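Side-chain contact in acyl-CoA dehydrogenase (Thermus thermophilus, PDB 2Z1Q), which probably oxidises saturated acyl-CoA thioesters to their 2,3-dehydroacyl forms, using bound FAD and passing the electrons to an acceptor: residues T24-D29 / R500-L505. Residues are numbered along the deposited sequence; the frame is centred on the assembly and turned at random.
Sequences TPEDFD and RRLGGL
Asp27 and Arg501 form a bidentate salt bridge at the protein surface. It ties the loop before helix 30-54, near the N-terminus, to the end of helix 476-502, which belongs to the C-terminal acyl-CoA dehydrogenase domain. The guanidinium meets the carboxylate end-on. NH1 of Arg501 bonds OD2 of Asp27 at 2.7 Å, and NH2 of Arg501 bonds OD1 of Asp27 at 2.9 Å. Both oxygens use their syn lone pairs, and the two planes are only 23° apart. A bend at chi3 (52°) in the otherwise extended Arg501 side chain brings the guanidinium up to the carboxylate.

The loop itself holds Asp27 in place. Thr24 N donates to OD1 on its anti side, and Asp27 N bonds Thr24 O within the 3-10 turn. An asparagine at Asp27 would probably leave Arg501 without its charge partner and with one acceptor fewer.

Leu502 makes a van der Waals contact, crossing Glu26 at about a right angle, with CD1 of Leu502 3.6 Å from OE1 of Glu26. That carboxylate has its salt bridge with Arg498, one turn earlier on helix 476-502. Thr24 lies beside the ion pair: its OG1 sits over one guanidinium face, and its CG2 packs 3.4 Å from NH2 of Arg501.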
loop_
_atom_site.group_PDB
_atom_site.type_symbol
_atom_site.label_atom_id
_atom_site.label_comp_id
_atom_site.label_asym_id
_atom_site.label_seq_id
_atom_site.Cartn_x
_atom_site.Cartn_y
_atom_site.Cartn_z
ATOM N N THR B 24 0.450 25.973 -15.557
ATOM C CA THR B 24 1.445 24.943 -15.258
ATOM C C THR B 24 2.459 25.446 -14.236
ATOM O O THR B 24 2.526 26.640 -13.950
ATOM C CB THR B 24 2.245 24.531 -16.511
ATOM O OG1 THR B 24 3.033 25.643 -16.954
ATOM C CG2 THR B 24 1.311 24.083 -17.624
ATOM N N PRO B 25 3.264 24.531 -13.674
ATOM C CA PRO B 25 4.282 24.887 -12.680
ATOM C C PRO B 25 5.297 25.889 -13.243
ATOM O O PRO B 25 5.744 26.789 -12.533
ATOM C CB PRO B 25 4.913 23.538 -12.332
ATOM C CG PRO B 25 3.766 22.578 -12.535
ATOM C CD PRO B 25 3.163 23.069 -13.825
ATOM N N GLU B 26 5.658 25.747 -14.516
ATOM C CA GLU B 26 6.606 26.679 -15.116
ATOM C C GLU B 26 5.959 28.037 -15.396
ATOM O O GLU B 26 6.594 28.932 -15.955
ATOM C CB GLU B 26 7.224 26.097 -16.398
ATOM C CG GLU B 26 6.320 25.173 -17.184
ATOM C CD GLU B 26 6.171 23.788 -16.564
ATOM O OE1 GLU B 26 5.134 23.151 -16.829
ATOM O OE2 GLU B 26 7.084 23.328 -15.833
ATOM N N ASP B 27 4.698 28.194 -14.999
ATOM C CA ASP B 27 4.003 29.469 -15.180
ATOM C C ASP B 27 4.008 30.246 -13.863
ATOM O O ASP B 27 3.330 31.260 -13.736
ATOM C CB ASP B 27 2.554 29.254 -15.608
ATOM C CG ASP B 27 2.418 28.870 -17.061
ATOM O OD1 ASP B 27 1.509 28.076 -17.367
ATOM O OD2 ASP B 27 3.200 29.369 -17.898
ATOM N N PHE B 28 4.764 29.751 -12.887
ATOM C CA PHE B 28 4.857 30.394 -11.576
ATOM C C PHE B 28 5.563 31.744 -11.702
ATOM O O PHE B 28 6.697 31.804 -12.170
ATOM C CB PHE B 28 5.647 29.497 -10.600
ATOM C CG PHE B 28 4.891 28.268 -10.122
ATOM C CD1 PHE B 28 5.573 27.204 -9.534
ATOM C CD2 PHE B 28 3.503 28.184 -10.237
ATOM C CE1 PHE B 28 4.881 26.072 -9.068
ATOM C CE2 PHE B 28 2.808 27.063 -9.778
ATOM C CZ PHE B 28 3.499 26.005 -9.192
ATOM N N ASP B 29 4.907 32.828 -11.301
ATOM C CA ASP B 29 5.564 34.130 -11.384
ATOM C C ASP B 29 6.546 34.201 -10.218
ATOM O O ASP B 29 6.399 33.474 -9.235
ATOM C CB ASP B 29 4.552 35.278 -11.314
ATOM C CG ASP B 29 3.999 35.493 -9.924
ATOM O OD1 ASP B 29 4.790 35.833 -9.023
ATOM O OD2 ASP B 29 2.775 35.328 -9.738
ATOM N N ARG B 500 3.122 19.594 -24.127
ATOM C CA ARG B 500 3.213 20.303 -25.407
ATOM C C ARG B 500 3.952 21.630 -25.260
ATOM O O ARG B 500 4.737 22.016 -26.126
ATOM C CB ARG B 500 1.804 20.549 -25.971
ATOM C CG ARG B 500 1.082 19.276 -26.412
ATOM C CD ARG B 500 1.783 18.630 -27.601
ATOM N NE ARG B 500 1.701 17.170 -27.593
ATOM C CZ ARG B 500 0.578 16.471 -27.728
ATOM N NH1 ARG B 500 0.620 15.144 -27.705
ATOM N NH2 ARG B 500 -0.582 17.089 -27.893
ATOM N N ARG B 501 3.692 22.324 -24.157
ATOM C CA ARG B 501 4.345 23.595 -23.887
ATOM C C ARG B 501 5.728 23.353 -23.319
ATOM O O ARG B 501 6.710 23.940 -23.760
ATOM C CB ARG B 501 3.535 24.380 -22.877
ATOM C CG ARG B 501 2.129 24.642 -23.324
ATOM C CD ARG B 501 1.384 25.275 -22.200
ATOM N NE ARG B 501 2.115 26.430 -21.703
ATOM C CZ ARG B 501 1.815 27.071 -20.581
ATOM N NH1 ARG B 501 2.534 28.119 -20.204
ATOM N NH2 ARG B 501 0.800 26.659 -19.833
ATOM N N LEU B 502 5.788 22.470 -22.330
ATOM C CA LEU B 502 7.030 22.137 -21.646
ATOM C C LEU B 502 8.047 21.453 -22.551
ATOM O O LEU B 502 9.191 21.885 -22.654
ATOM C CB LEU B 502 6.720 21.231 -20.460
ATOM C CG LEU B 502 7.577 21.368 -19.204
ATOM C CD1 LEU B 502 7.030 20.417 -18.150
ATOM C CD2 LEU B 502 9.040 21.070 -19.500
ATOM N N GLY B 503 7.619 20.372 -23.192
ATOM C CA GLY B 503 8.503 19.632 -24.073
ATOM C C GLY B 503 9.525 18.810 -23.310
ATOM O O GLY B 503 9.516 18.751 -22.077
ATOM N N GLY B 504 10.415 18.162 -24.051
ATOM C CA GLY B 504 11.444 17.353 -23.428
ATOM C C GLY B 504 10.934 16.023 -22.919
ATOM O O GLY B 504 10.276 15.272 -23.645
ATOM N N LEU B 505 11.234 15.725 -21.660
ATOM C CA LEU B 505 10.812 14.469 -21.058
ATOM C C LEU B 505 9.307 14.490 -20.812
ATOM O O LEU B 505 8.662 13.436 -20.763
ATOM C CB LEU B 505 11.566 14.239 -19.748
ATOM C CG LEU B 505 11.932 12.810 -19.318
ATOM C CD1 LEU B 505 10.688 11.964 -19.192
ATOM C CD2 LEU B 505 12.879 12.193 -20.329
#